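Local coordinates for lipase (Rhizopus chinensis, PDB 6A0W), which probably hydrolyses the ester bonds of triacylglycerols and related lipids, as a class 3 lipase of the alpha/beta-hydrolase clan, at residues N46-S58 against I103-S115. Sequence-based numbering, arbitrary orientation.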
# COMPACT_ATOMS: atom_id res chain seq x y z
N ASN A 46 2.60 -12.60 -0.57
CA ASN A 46 2.56 -12.88 0.87
C ASN A 46 2.23 -11.60 1.70
O ASN A 46 1.35 -11.61 2.58
CB ASN A 46 3.85 -13.58 1.30
CG ASN A 46 3.84 -15.10 0.97
OD1 ASN A 46 4.18 -15.91 1.83
ND2 ASN A 46 3.38 -15.50 -0.23
N TYR A 47 2.82 -10.49 1.31
CA TYR A 47 2.56 -9.19 1.91
C TYR A 47 1.22 -8.57 1.50
O TYR A 47 0.61 -7.84 2.29
CB TYR A 47 3.75 -8.25 1.63
CG TYR A 47 5.07 -8.77 2.21
CD1 TYR A 47 5.09 -9.45 3.43
CD2 TYR A 47 6.27 -8.56 1.56
CE1 TYR A 47 6.27 -9.93 3.97
CE2 TYR A 47 7.46 -9.02 2.10
CZ TYR A 47 7.46 -9.64 3.32
OH TYR A 47 8.59 -10.19 3.82
N ALA A 48 0.72 -8.92 0.31
CA ALA A 48 -0.66 -8.63 -0.05
C ALA A 48 -1.65 -9.35 0.83
O ALA A 48 -2.72 -8.83 1.20
CB ALA A 48 -0.93 -8.94 -1.51
N GLY A 49 -1.30 -10.57 1.19
CA GLY A 49 -2.14 -11.34 2.07
C GLY A 49 -2.19 -10.72 3.43
O GLY A 49 -3.26 -10.68 4.04
N VAL A 50 -1.03 -10.30 3.95
CA VAL A 50 -1.02 -9.64 5.27
C VAL A 50 -1.86 -8.36 5.28
O VAL A 50 -2.72 -8.13 6.13
CB VAL A 50 0.42 -9.34 5.72
CG1 VAL A 50 0.41 -8.65 7.09
CG2 VAL A 50 1.22 -10.63 5.81
N ALA A 51 -1.75 -7.60 4.22
CA ALA A 51 -2.56 -6.44 4.08
C ALA A 51 -4.04 -6.73 4.08
O ALA A 51 -4.84 -5.97 4.68
CB ALA A 51 -2.19 -5.71 2.81
N ALA A 52 -4.41 -7.87 3.50
CA ALA A 52 -5.83 -8.26 3.45
C ALA A 52 -6.42 -8.54 4.80
O ALA A 52 -7.64 -8.41 4.97
CB ALA A 52 -6.03 -9.48 2.53
N THR A 53 -5.60 -9.00 5.74
CA THR A 53 -6.11 -9.36 7.05
C THR A 53 -6.61 -8.13 7.82
O THR A 53 -7.38 -8.27 8.76
CB THR A 53 -5.04 -10.05 7.92
OG1 THR A 53 -3.94 -9.15 8.15
CG2 THR A 53 -4.55 -11.33 7.25
N ALA A 54 -6.23 -6.94 7.39
CA ALA A 54 -6.60 -5.77 8.15
C ALA A 54 -8.09 -5.51 8.07
O ALA A 54 -8.63 -4.74 8.87
CB ALA A 54 -5.83 -4.56 7.67
N TYR A 55 -8.73 -6.06 7.03
CA TYR A 55 -10.16 -5.86 6.85
C TYR A 55 -10.96 -6.88 7.62
O TYR A 55 -12.19 -6.84 7.56
CB TYR A 55 -10.53 -5.90 5.38
CG TYR A 55 -9.93 -4.81 4.56
CD1 TYR A 55 -10.56 -3.57 4.45
CD2 TYR A 55 -8.77 -5.01 3.83
CE1 TYR A 55 -10.02 -2.54 3.71
CE2 TYR A 55 -8.27 -4.00 3.00
CZ TYR A 55 -8.89 -2.77 2.96
OH TYR A 55 -8.34 -1.75 2.23
N CYS A 56 -10.30 -7.84 8.26
CA CYS A 56 -10.99 -8.79 9.09
C CYS A 56 -11.31 -8.20 10.49
O CYS A 56 -10.41 -7.88 11.26
CB CYS A 56 -10.13 -10.05 9.24
SG CYS A 56 -9.64 -10.86 7.70
N ARG A 57 -12.59 -8.22 10.87
CA ARG A 57 -13.00 -7.67 12.16
C ARG A 57 -12.44 -8.52 13.29
O ARG A 57 -12.26 -8.02 14.40
CB ARG A 57 -14.52 -7.60 12.30
CG ARG A 57 -15.32 -6.95 11.18
CD ARG A 57 -15.20 -5.44 11.11
NE ARG A 57 -15.53 -4.71 12.33
CZ ARG A 57 -15.20 -3.43 12.52
NH1 ARG A 57 -14.58 -2.74 11.56
NH2 ARG A 57 -15.44 -2.83 13.69
N SER A 58 -12.27 -9.82 13.06
CA SER A 58 -11.61 -10.66 14.05
C SER A 58 -10.19 -10.18 14.38
O SER A 58 -9.69 -10.44 15.46
CB SER A 58 -11.54 -12.11 13.59
OG SER A 58 -10.86 -12.22 12.35
N ILE A 103 8.76 -7.98 11.86
CA ILE A 103 7.76 -7.19 12.61
C ILE A 103 6.88 -6.54 11.54
O ILE A 103 7.41 -5.80 10.73
CB ILE A 103 8.42 -6.13 13.51
CG1 ILE A 103 9.33 -6.76 14.56
CG2 ILE A 103 7.36 -5.25 14.12
CD1 ILE A 103 10.40 -5.85 15.07
N TYR A 104 5.62 -6.85 11.53
CA TYR A 104 4.71 -6.30 10.50
C TYR A 104 3.95 -5.10 11.06
O TYR A 104 3.46 -5.16 12.16
CB TYR A 104 3.68 -7.34 10.09
CG TYR A 104 4.19 -8.57 9.40
CD1 TYR A 104 4.55 -9.69 10.11
CD2 TYR A 104 4.28 -8.63 8.02
CE1 TYR A 104 5.00 -10.83 9.48
CE2 TYR A 104 4.73 -9.76 7.37
CZ TYR A 104 5.08 -10.87 8.10
OH TYR A 104 5.53 -11.97 7.46
N VAL A 105 3.89 -4.06 10.28
CA VAL A 105 3.07 -2.87 10.59
C VAL A 105 2.05 -2.84 9.46
O VAL A 105 2.46 -2.65 8.35
CB VAL A 105 3.90 -1.58 10.65
CG1 VAL A 105 3.02 -0.40 11.00
CG2 VAL A 105 5.04 -1.70 11.63
N THR A 106 0.79 -3.05 9.74
CA THR A 106 -0.23 -3.14 8.67
C THR A 106 -1.33 -2.09 8.86
O THR A 106 -1.77 -1.94 9.98
CB THR A 106 -0.83 -4.55 8.64
OG1 THR A 106 0.21 -5.52 8.55
CG2 THR A 106 -1.81 -4.75 7.51
N PHE A 107 -1.78 -1.47 7.80
CA PHE A 107 -2.86 -0.45 7.89
C PHE A 107 -3.95 -0.67 6.85
O PHE A 107 -3.76 -1.33 5.84
CB PHE A 107 -2.32 0.95 7.61
CG PHE A 107 -1.20 1.42 8.49
CD1 PHE A 107 0.12 1.16 8.15
CD2 PHE A 107 -1.45 2.13 9.64
CE1 PHE A 107 1.15 1.61 8.95
CE2 PHE A 107 -0.42 2.57 10.44
CZ PHE A 107 0.88 2.31 10.09
N ARG A 108 -5.35 -0.24 7.28
CA ARG A 108 -6.28 0.06 6.18
C ARG A 108 -6.90 1.43 6.42
O ARG A 108 -7.01 1.83 7.57
CB ARG A 108 -7.36 -1.02 6.05
CG ARG A 108 -8.29 -1.10 7.25
CD ARG A 108 -9.34 -2.20 7.15
NE ARG A 108 -10.22 -2.22 8.31
CZ ARG A 108 -11.34 -1.51 8.40
NH1 ARG A 108 -11.71 -0.72 7.41
NH2 ARG A 108 -12.09 -1.58 9.50
N GLY A 109 -7.63 1.80 5.48
CA GLY A 109 -8.57 2.92 5.60
C GLY A 109 -9.98 2.37 5.50
O GLY A 109 -10.18 1.21 5.81
N THR A 110 -10.90 3.15 5.03
CA THR A 110 -12.31 2.71 4.92
C THR A 110 -12.47 1.61 3.86
O THR A 110 -11.80 1.67 2.86
CB THR A 110 -13.20 3.88 4.52
OG1 THR A 110 -14.50 3.37 4.31
CG2 THR A 110 -12.72 4.60 3.28
N ASN A 111 -13.35 0.67 4.13
CA ASN A 111 -13.73 -0.38 3.19
C ASN A 111 -14.86 0.11 2.31
O ASN A 111 -15.36 -0.66 1.50
CB ASN A 111 -14.15 -1.68 3.91
CG ASN A 111 -15.14 -1.46 5.06
OD1 ASN A 111 -15.20 -0.38 5.70
ND2 ASN A 111 -15.77 -2.58 5.48
N SER A 112 -15.26 1.37 2.45
CA SER A 112 -16.21 1.95 1.51
C SER A 112 -15.50 2.54 0.27
O SER A 112 -15.47 3.74 0.09
CB SER A 112 -17.09 2.99 2.18
OG SER A 112 -18.21 3.29 1.35
N PHE A 113 -14.99 1.67 -0.59
CA PHE A 113 -13.99 2.07 -1.57
C PHE A 113 -14.54 3.04 -2.60
O PHE A 113 -13.92 4.05 -2.94
CB PHE A 113 -13.42 0.82 -2.30
CG PHE A 113 -12.73 -0.13 -1.39
CD1 PHE A 113 -11.54 0.23 -0.78
CD2 PHE A 113 -13.29 -1.36 -1.09
CE1 PHE A 113 -10.88 -0.63 0.06
CE2 PHE A 113 -12.67 -2.21 -0.20
CZ PHE A 113 -11.45 -1.86 0.37
N ARG A 114 -15.72 2.73 -3.12
CA ARG A 114 -16.24 3.52 -4.21
C ARG A 114 -16.55 4.93 -3.76
O ARG A 114 -16.17 5.92 -4.41
CB ARG A 114 -17.47 2.87 -4.82
CG ARG A 114 -17.92 3.62 -6.05
CD ARG A 114 -19.08 2.92 -6.72
NE ARG A 114 -19.51 3.66 -7.90
CZ ARG A 114 -19.53 3.15 -9.13
NH1 ARG A 114 -19.24 1.86 -9.34
NH2 ARG A 114 -19.98 3.89 -10.12
N SER A 115 -17.26 5.09 -2.65
CA SER A 115 -17.43 6.47 -2.16
C SER A 115 -16.09 7.12 -1.82
O SER A 115 -15.92 8.31 -1.99
CB SER A 115 -18.37 6.50 -0.93
OG SER A 115 -17.82 5.84 0.20
O HOH W 1 8.54 -11.67 6.00
O HOH W 2 -4.67 -3.23 4.14
O HOH W 3 -10.98 -4.51 10.31
O HOH W 4 -7.77 0.74 2.99
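With R108 CG between its backbone N and carbonyl carbon (chi1 65°) and the chain extended to NE, the arginine passes at a slant over the Y55 ring, whose end is brought nearer to 103-115 by CG lying anti to the carbonyl carbon (chi1 -64°). R108 CB sits over one face of the Y55 ring, a CH-pi contact 4.1 Å from the centroid, and CD comes to 3.3 Å from Y55 CD1. Farther along the chain, R108 NE gives a weak, bent bond of 3.0 Å to A54 O (123° at the hydrogen). Water 3 also donates to A54 O and links it weakly to R108 NH2; D89 offers the guanidinium a long, weak ion pair. Toward the start of the strand the contact turns apolar: A54 CB and A51 CA meet T106 CG2, and V50 CG1 lies 3.5 Å from T106 OG1, a buried hydroxyl oxygen without a polar partner in the model. There Y47 CE1 comes to the edge of the Y104 ring, near its plane, 3.7 Å from Y104 CE2. Between A51 and F107, water 2 donates to both carbonyl oxygens, bridging helix and strand. At the other end Y55 OH, hydrogen-bonded to H171, meets the edge of the F113 ring 3.5 Å from CE1, while water 4 joins the Y55 hydroxyl to G109 N. F113 meets H284 edge-to-face, beside the probable S172-H284-D231 triad. Helix 38-53 packs across strand 102-108 of the central mixed sheet, and Y55 and F113 carry the contact toward the putative nucleophile elbow of an alpha/beta-hydrolase fold.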